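Local structure of putative transcriptional regulator TRANSCRIPTION REGULATOR protein (5NLA) at residues E81-H93 against L98-E110. The protein activates transcription as an AraC-like regulator that binds c-di-GMP by a PilZ-like mechanism to control extracellular polysaccharide production, probably by sequence-specific DNA binding. Sequence-based numbering, arbitrary orientation.
Sequences EEDGFPAELTGWH and LIVQQVTPAHSYE
Phe85 lays one ring face over Pro105, whose CD sits 3.8 Å from the ring centroid in a CH-pi contact, displaced toward the rim. The ring's CZ edge reaches His107 CB, a placement set by chi1 of -167°, which keeps CG anti to the backbone N. Replacing Phe85 by alanine would probably leave the Pro105 ring without its aromatic cover and open a gap beside His107. Across the turn at Pro105 and Ala106, His107 ND1 donates, in the plane of its ring, to Pro105 O at 2.9 Å. Strands 88-93 and 98-104 pair as an antiparallel hairpin through six backbone hydrogen bonds. On the face carrying Thr90 and Ile99, Trp92 NE1 donates to Gln101 OE1 at 2.8 Å, nearly straight (167°) but meeting the amide from above its plane; Gln101 NE2 is held by Glu209. On the other face, Leu89 CD2 lies 3.4 Å from Gln102 CG, and both Leu89 methyls touch Val100 CG1. Farther along, Leu98 CD1 covers a face of the His93 ring. The hairpin lies inside an antiparallel sheet, between strands 49-52 and 166-173, with Trp63 of helix 59-67 against Leu89 and Gln102, while 107-110 passes into a second sheet beside strand 159-163.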
ATOM      1  N   GLU A  81     -15.068  19.270  14.103  1.00 77.36           N
ATOM      2  CA  GLU A  81     -13.750  18.873  14.624  1.00 79.13           C
ATOM      3  C   GLU A  81     -13.694  18.957  16.152  1.00 79.81           C
ATOM      4  O   GLU A  81     -12.813  18.366  16.762  1.00 77.53           O
ATOM      5  CB  GLU A  81     -12.632  19.724  14.025  1.00 83.27           C
ATOM      6  CG  GLU A  81     -12.402  19.511  12.535  1.00 86.41           C
ATOM      7  CD  GLU A  81     -11.202  20.291  11.973  1.00 91.66           C
ATOM      8  OE1 GLU A  81     -10.335  20.752  12.752  1.00 94.60           O
ATOM      9  OE2 GLU A  81     -11.114  20.429  10.729  1.00 93.18           O
ATOM     10  N   GLU A  82     -14.609  19.733  16.740  1.00 84.00           N
ATOM     11  CA  GLU A  82     -14.889  19.757  18.192  1.00 88.27           C
ATOM     12  C   GLU A  82     -15.087  18.354  18.776  1.00 84.67           C
ATOM     13  O   GLU A  82     -14.489  18.000  19.783  1.00 83.30           O
ATOM     14  CB  GLU A  82     -16.164  20.580  18.466  1.00 93.59           C
ATOM     15  CG  GLU A  82     -16.368  20.980  19.929  1.00102.60           C
ATOM     16  CD  GLU A  82     -17.818  20.899  20.428  1.00106.91           C
ATOM     17  OE1 GLU A  82     -18.770  20.775  19.619  1.00110.73           O
ATOM     18  OE2 GLU A  82     -18.011  20.957  21.660  1.00104.77           O
ATOM     19  N   ASP A  83     -15.914  17.561  18.106  1.00 82.43           N
ATOM     20  CA  ASP A  83     -16.260  16.204  18.543  1.00 82.72           C
ATOM     21  C   ASP A  83     -15.042  15.332  18.896  1.00 80.09           C
ATOM     22  O   ASP A  83     -15.134  14.467  19.748  1.00 84.02           O
ATOM     23  CB  ASP A  83     -17.111  15.475  17.462  1.00 82.09           C
ATOM     24  CG  ASP A  83     -18.455  16.176  17.163  1.00 83.38           C
ATOM     25  OD1 ASP A  83     -19.024  16.837  18.069  1.00 87.15           O
ATOM     26  OD2 ASP A  83     -18.948  16.053  16.015  1.00 79.62           O
ATOM     27  N   GLY A  84     -13.914  15.553  18.236  1.00 76.50           N
ATOM     28  CA  GLY A  84     -12.752  14.698  18.396  1.00 73.88           C
ATOM     29  C   GLY A  84     -12.700  13.668  17.287  1.00 70.78           C
ATOM     30  O   GLY A  84     -13.611  13.572  16.457  1.00 71.08           O
ATOM     31  N   PHE A  85     -11.621  12.898  17.267  1.00 67.31           N
ATOM     32  CA  PHE A  85     -11.390  11.934  16.215  1.00 63.71           C
ATOM     33  C   PHE A  85     -10.421  10.848  16.713  1.00 65.46           C
ATOM     34  O   PHE A  85      -9.243  10.836  16.334  1.00 65.13           O
ATOM     35  CB  PHE A  85     -10.850  12.651  14.982  1.00 60.40           C
ATOM     36  CG  PHE A  85     -10.870  11.816  13.741  1.00 57.16           C
ATOM     37  CD1 PHE A  85     -12.003  11.784  12.940  1.00 54.81           C
ATOM     38  CD2 PHE A  85      -9.745  11.083  13.352  1.00 56.99           C
ATOM     39  CE1 PHE A  85     -12.035  11.014  11.790  1.00 54.74           C
ATOM     40  CE2 PHE A  85      -9.767  10.307  12.191  1.00 56.39           C
ATOM     41  CZ  PHE A  85     -10.916  10.264  11.414  1.00 54.73           C
ATOM     42  N   PRO A  86     -10.920   9.926  17.559  1.00 65.18           N
ATOM     43  CA  PRO A  86     -10.072   8.915  18.187  1.00 66.19           C
ATOM     44  C   PRO A  86      -9.598   7.849  17.195  1.00 64.36           C
ATOM     45  O   PRO A  86     -10.403   7.052  16.721  1.00 65.04           O
ATOM     46  CB  PRO A  86     -10.987   8.300  19.236  1.00 67.29           C
ATOM     47  CG  PRO A  86     -12.357   8.437  18.670  1.00 66.89           C
ATOM     48  CD  PRO A  86     -12.352   9.650  17.779  1.00 66.45           C
ATOM     49  N   ALA A  87      -8.299   7.845  16.905  1.00 63.31           N
ATOM     50  CA  ALA A  87      -7.725   6.965  15.895  1.00 62.07           C
ATOM     51  C   ALA A  87      -6.372   6.409  16.338  1.00 64.17           C
ATOM     52  O   ALA A  87      -5.675   7.013  17.148  1.00 61.98           O
ATOM     53  CB  ALA A  87      -7.604   7.682  14.558  1.00 58.20           C
ATOM     54  N   GLU A  88      -6.043   5.237  15.798  1.00 66.17           N
ATOM     55  CA  GLU A  88      -4.848   4.495  16.150  1.00 70.61           C
ATOM     56  C   GLU A  88      -4.302   3.808  14.918  1.00 70.40           C
ATOM     57  O   GLU A  88      -5.053   3.172  14.174  1.00 70.86           O
ATOM     58  CB  GLU A  88      -5.165   3.426  17.187  1.00 77.12           C
ATOM     59  CG  GLU A  88      -4.601   3.674  18.571  1.00 82.99           C
ATOM     60  CD  GLU A  88      -4.566   2.403  19.401  1.00 90.81           C
ATOM     61  OE1 GLU A  88      -5.499   1.568  19.272  1.00 94.21           O
ATOM     62  OE2 GLU A  88      -3.593   2.230  20.171  1.00 96.78           O
ATOM     63  N   LEU A  89      -2.995   3.959  14.713  1.00 70.86           N
ATOM     64  CA  LEU A  89      -2.229   3.179  13.755  1.00 66.93           C
ATOM     65  C   LEU A  89      -1.162   2.471  14.547  1.00 65.64           C
ATOM     66  O   LEU A  89      -0.580   3.046  15.467  1.00 65.59           O
ATOM     67  CB  LEU A  89      -1.568   4.078  12.715  1.00 69.69           C
ATOM     68  CG  LEU A  89      -2.188   4.338  11.329  1.00 71.58           C
ATOM     69  CD1 LEU A  89      -1.128   4.202  10.235  1.00 74.15           C
ATOM     70  CD2 LEU A  89      -3.389   3.460  11.006  1.00 71.89           C
ATOM     71  N   THR A  90      -0.914   1.219  14.196  1.00 64.00           N
ATOM     72  CA  THR A  90       0.120   0.445  14.850  1.00 67.70           C
ATOM     73  C   THR A  90       0.872  -0.314  13.764  1.00 67.60           C
ATOM     74  O   THR A  90       0.271  -1.101  13.044  1.00 66.56           O
ATOM     75  CB  THR A  90      -0.501  -0.495  15.899  1.00 69.97           C
ATOM     76  OG1 THR A  90      -1.568   0.186  16.581  1.00 68.74           O
ATOM     77  CG2 THR A  90       0.523  -0.943  16.913  1.00 73.34           C
ATOM     78  N   GLY A  91       2.176  -0.041  13.638  1.00 69.19           N
ATOM     79  CA  GLY A  91       2.995  -0.509  12.510  1.00 68.65           C
ATOM     80  C   GLY A  91       4.072  -1.524  12.864  1.00 71.47           C
ATOM     81  O   GLY A  91       4.902  -1.270  13.738  1.00 72.12           O
ATOM     82  N   TRP A  92       4.053  -2.673  12.180  1.00 73.29           N
ATOM     83  CA  TRP A  92       5.085  -3.709  12.300  1.00 76.61           C
ATOM     84  C   TRP A  92       5.768  -3.875  10.943  1.00 75.77           C
ATOM     85  O   TRP A  92       5.084  -3.991   9.927  1.00 72.07           O
ATOM     86  CB  TRP A  92       4.477  -5.056  12.709  1.00 79.67           C
ATOM     87  CG  TRP A  92       3.485  -4.989  13.830  1.00 81.38           C
ATOM     88  CD1 TRP A  92       2.188  -4.560  13.758  1.00 80.07           C
ATOM     89  CD2 TRP A  92       3.701  -5.386  15.182  1.00 85.24           C
ATOM     90  NE1 TRP A  92       1.586  -4.657  14.992  1.00 80.76           N
ATOM     91  CE2 TRP A  92       2.493  -5.150  15.886  1.00 83.86           C
ATOM     92  CE3 TRP A  92       4.806  -5.898  15.880  1.00 89.59           C
ATOM     93  CZ2 TRP A  92       2.354  -5.424  17.249  1.00 87.64           C
ATOM     94  CZ3 TRP A  92       4.670  -6.165  17.245  1.00 92.21           C
ATOM     95  CH2 TRP A  92       3.449  -5.928  17.911  1.00 91.54           C
ATOM     96  N   HIS A  93       7.105  -3.887  10.942  1.00 78.90           N
ATOM     97  CA  HIS A  93       7.909  -4.125   9.746  1.00 80.76           C
ATOM     98  C   HIS A  93       8.327  -5.580   9.718  1.00 86.06           C
ATOM     99  O   HIS A  93       9.103  -6.009  10.565  1.00 88.63           O
ATOM    100  CB  HIS A  93       9.172  -3.255   9.761  1.00 82.26           C
ATOM    101  CG  HIS A  93       8.895  -1.782   9.785  1.00 81.71           C
ATOM    102  ND1 HIS A  93       8.711  -1.077  10.956  1.00 82.29           N
ATOM    103  CD2 HIS A  93       8.771  -0.881   8.781  1.00 79.49           C
ATOM    104  CE1 HIS A  93       8.483   0.194  10.675  1.00 80.15           C
ATOM    105  NE2 HIS A  93       8.517   0.339   9.362  1.00 79.49           N
ATOM    106  N   LEU A  98       5.014  -4.150   5.263  1.00 74.94           N
ATOM    107  CA  LEU A  98       4.522  -3.435   6.446  1.00 72.87           C
ATOM    108  C   LEU A  98       3.100  -3.882   6.823  1.00 70.85           C
ATOM    109  O   LEU A  98       2.170  -3.803   6.006  1.00 64.63           O
ATOM    110  CB  LEU A  98       4.536  -1.917   6.201  1.00 70.46           C
ATOM    111  CG  LEU A  98       4.150  -1.025   7.398  1.00 70.66           C
ATOM    112  CD1 LEU A  98       5.264  -0.937   8.419  1.00 73.78           C
ATOM    113  CD2 LEU A  98       3.764   0.379   6.972  1.00 69.06           C
ATOM    114  N   ILE A  99       2.949  -4.335   8.068  1.00 72.67           N
ATOM    115  CA  ILE A  99       1.641  -4.634   8.657  1.00 75.15           C
ATOM    116  C   ILE A  99       1.203  -3.408   9.453  1.00 73.96           C
ATOM    117  O   ILE A  99       1.961  -2.924  10.302  1.00 77.19           O
ATOM    118  CB  ILE A  99       1.688  -5.816   9.655  1.00 79.29           C
ATOM    119  CG1 ILE A  99       2.460  -7.017   9.087  1.00 82.73           C
ATOM    120  CG2 ILE A  99       0.273  -6.213  10.083  1.00 78.15           C
ATOM    121  CD1 ILE A  99       1.810  -7.650   7.886  1.00 81.82           C
ATOM    122  N   VAL A 100      -0.009  -2.923   9.200  1.00 69.76           N
ATOM    123  CA  VAL A 100      -0.572  -1.810   9.973  1.00 68.35           C
ATOM    124  C   VAL A 100      -1.930  -2.178  10.561  1.00 65.12           C
ATOM    125  O   VAL A 100      -2.844  -2.545   9.832  1.00 62.87           O
ATOM    126  CB  VAL A 100      -0.692  -0.539   9.116  1.00 67.25           C
ATOM    127  CG1 VAL A 100      -1.468   0.553   9.851  1.00 66.63           C
ATOM    128  CG2 VAL A 100       0.699  -0.058   8.723  1.00 66.40           C
ATOM    129  N   GLN A 101      -2.039  -2.087  11.883  1.00 66.15           N
ATOM    130  CA  GLN A 101      -3.323  -2.193  12.578  1.00 66.74           C
ATOM    131  C   GLN A 101      -3.925  -0.793  12.708  1.00 65.70           C
ATOM    132  O   GLN A 101      -3.366   0.070  13.391  1.00 65.85           O
ATOM    133  CB  GLN A 101      -3.142  -2.835  13.948  1.00 69.98           C
ATOM    134  CG  GLN A 101      -2.753  -4.315  13.874  1.00 73.89           C
ATOM    135  CD  GLN A 101      -2.139  -4.858  15.157  1.00 75.95           C
ATOM    136  OE1 GLN A 101      -1.110  -4.363  15.634  1.00 77.08           O
ATOM    137  NE2 GLN A 101      -2.748  -5.899  15.704  1.00 77.00           N
ATOM    138  N   GLN A 102      -5.053  -0.575  12.035  1.00 64.21           N
ATOM    139  CA  GLN A 102      -5.735   0.709  12.019  1.00 64.69           C
ATOM    140  C   GLN A 102      -7.077   0.651  12.753  1.00 65.14           C
ATOM    141  O   GLN A 102      -7.889  -0.249  12.509  1.00 64.94           O
ATOM    142  CB  GLN A 102      -5.988   1.108  10.577  1.00 65.44           C
ATOM    143  CG  GLN A 102      -6.617   2.476  10.398  1.00 67.02           C
ATOM    144  CD  GLN A 102      -6.500   2.959   8.973  1.00 69.57           C
ATOM    145  OE1 GLN A 102      -6.175   4.126   8.716  1.00 76.14           O
ATOM    146  NE2 GLN A 102      -6.740   2.057   8.028  1.00 71.35           N
ATOM    147  N   VAL A 103      -7.303   1.614  13.642  1.00 63.49           N
ATOM    148  CA  VAL A 103      -8.626   1.845  14.214  1.00 63.83           C
ATOM    149  C   VAL A 103      -8.962   3.306  13.980  1.00 60.71           C
ATOM    150  O   VAL A 103      -8.198   4.187  14.356  1.00 57.89           O
ATOM    151  CB  VAL A 103      -8.674   1.529  15.721  1.00 66.09           C
ATOM    152  CG1 VAL A 103     -10.063   1.819  16.276  1.00 67.10           C
ATOM    153  CG2 VAL A 103      -8.288   0.080  15.974  1.00 67.20           C
ATOM    154  N   THR A 104     -10.109   3.555  13.370  1.00 60.75           N
ATOM    155  CA  THR A 104     -10.405   4.878  12.853  1.00 63.03           C
ATOM    156  C   THR A 104     -11.923   5.178  12.827  1.00 62.04           C
ATOM    157  O   THR A 104     -12.724   4.263  12.620  1.00 63.41           O
ATOM    158  CB  THR A 104      -9.752   5.019  11.457  1.00 65.28           C
ATOM    159  OG1 THR A 104      -9.643   6.402  11.116  1.00 71.11           O
ATOM    160  CG2 THR A 104     -10.527   4.258  10.382  1.00 66.53           C
ATOM    161  N   PRO A 105     -12.328   6.438  13.085  1.00 60.70           N
ATOM    162  CA  PRO A 105     -13.746   6.818  12.936  1.00 61.22           C
ATOM    163  C   PRO A 105     -14.150   7.013  11.467  1.00 59.86           C
ATOM    164  O   PRO A 105     -13.303   6.933  10.586  1.00 56.92           O
ATOM    165  CB  PRO A 105     -13.850   8.150  13.699  1.00 60.80           C
ATOM    166  CG  PRO A 105     -12.622   8.236  14.527  1.00 61.27           C
ATOM    167  CD  PRO A 105     -11.568   7.501  13.758  1.00 61.93           C
ATOM    168  N   ALA A 106     -15.438   7.261  11.215  1.00 61.10           N
ATOM    169  CA  ALA A 106     -15.917   7.457   9.847  1.00 59.48           C
ATOM    170  C   ALA A 106     -15.254   8.672   9.247  1.00 60.85           C
ATOM    171  O   ALA A 106     -15.234   9.726   9.861  1.00 62.26           O
ATOM    172  CB  ALA A 106     -17.422   7.620   9.795  1.00 59.08           C
ATOM    173  N   HIS A 107     -14.676   8.504   8.064  1.00 60.86           N
ATOM    174  CA  HIS A 107     -14.098   9.623   7.319  1.00 60.19           C
ATOM    175  C   HIS A 107     -14.141   9.280   5.839  1.00 57.25           C
ATOM    176  O   HIS A 107     -14.538   8.171   5.456  1.00 57.13           O
ATOM    177  CB  HIS A 107     -12.651   9.880   7.765  1.00 60.15           C
ATOM    178  CG  HIS A 107     -11.740   8.727   7.495  1.00 60.24           C
ATOM    179  ND1 HIS A 107     -11.776   7.564   8.233  1.00 61.08           N
ATOM    180  CD2 HIS A 107     -10.818   8.529   6.526  1.00 60.84           C
ATOM    181  CE1 HIS A 107     -10.897   6.707   7.748  1.00 60.56           C
ATOM    182  NE2 HIS A 107     -10.305   7.266   6.708  1.00 62.29           N
ATOM    183  N   SER A 108     -13.769  10.244   5.016  1.00 54.83           N
ATOM    184  CA  SER A 108     -13.592  10.013   3.606  1.00 54.56           C
ATOM    185  C   SER A 108     -12.104  10.198   3.253  1.00 55.29           C
ATOM    186  O   SER A 108     -11.333  10.854   3.989  1.00 50.78           O
ATOM    187  CB  SER A 108     -14.508  10.921   2.806  1.00 54.83           C
ATOM    188  OG  SER A 108     -14.085  12.264   2.929  1.00 57.91           O
ATOM    189  N   TYR A 109     -11.713   9.589   2.136  1.00 57.40           N
ATOM    190  CA  TYR A 109     -10.308   9.529   1.725  1.00 59.35           C
ATOM    191  C   TYR A 109     -10.142   9.692   0.211  1.00 60.59           C
ATOM    192  O   TYR A 109     -10.980   9.255  -0.584  1.00 60.33           O
ATOM    193  CB  TYR A 109      -9.660   8.212   2.204  1.00 59.50           C
ATOM    194  CG  TYR A 109     -10.445   6.955   1.867  1.00 60.07           C
ATOM    195  CD1 TYR A 109     -10.291   6.323   0.642  1.00 58.60           C
ATOM    196  CD2 TYR A 109     -11.358   6.418   2.773  1.00 61.81           C
ATOM    197  CE1 TYR A 109     -11.002   5.176   0.335  1.00 60.03           C
ATOM    198  CE2 TYR A 109     -12.079   5.263   2.478  1.00 62.42           C
ATOM    199  CZ  TYR A 109     -11.900   4.639   1.253  1.00 61.78           C
ATOM    200  OH  TYR A 109     -12.627   3.502   0.934  1.00 58.63           O
ATOM    201  N   GLU A 110      -9.050  10.337  -0.175  1.00 64.23           N
ATOM    202  CA  GLU A 110      -8.670  10.446  -1.585  1.00 65.02           C
ATOM    203  C   GLU A 110      -7.167  10.277  -1.732  1.00 61.85           C
ATOM    204  O   GLU A 110      -6.396  10.893  -0.994  1.00 61.54           O
ATOM    205  CB  GLU A 110      -9.096  11.796  -2.160  1.00 66.95           C
ATOM    206  CG  GLU A 110      -8.852  11.922  -3.657  1.00 71.68           C
ATOM    207  CD  GLU A 110      -9.560  13.106  -4.293  1.00 77.64           C
ATOM    208  OE1 GLU A 110     -10.022  14.010  -3.556  1.00 84.19           O
ATOM    209  OE2 GLU A 110      -9.651  13.133  -5.543  1.00 81.13           O
TER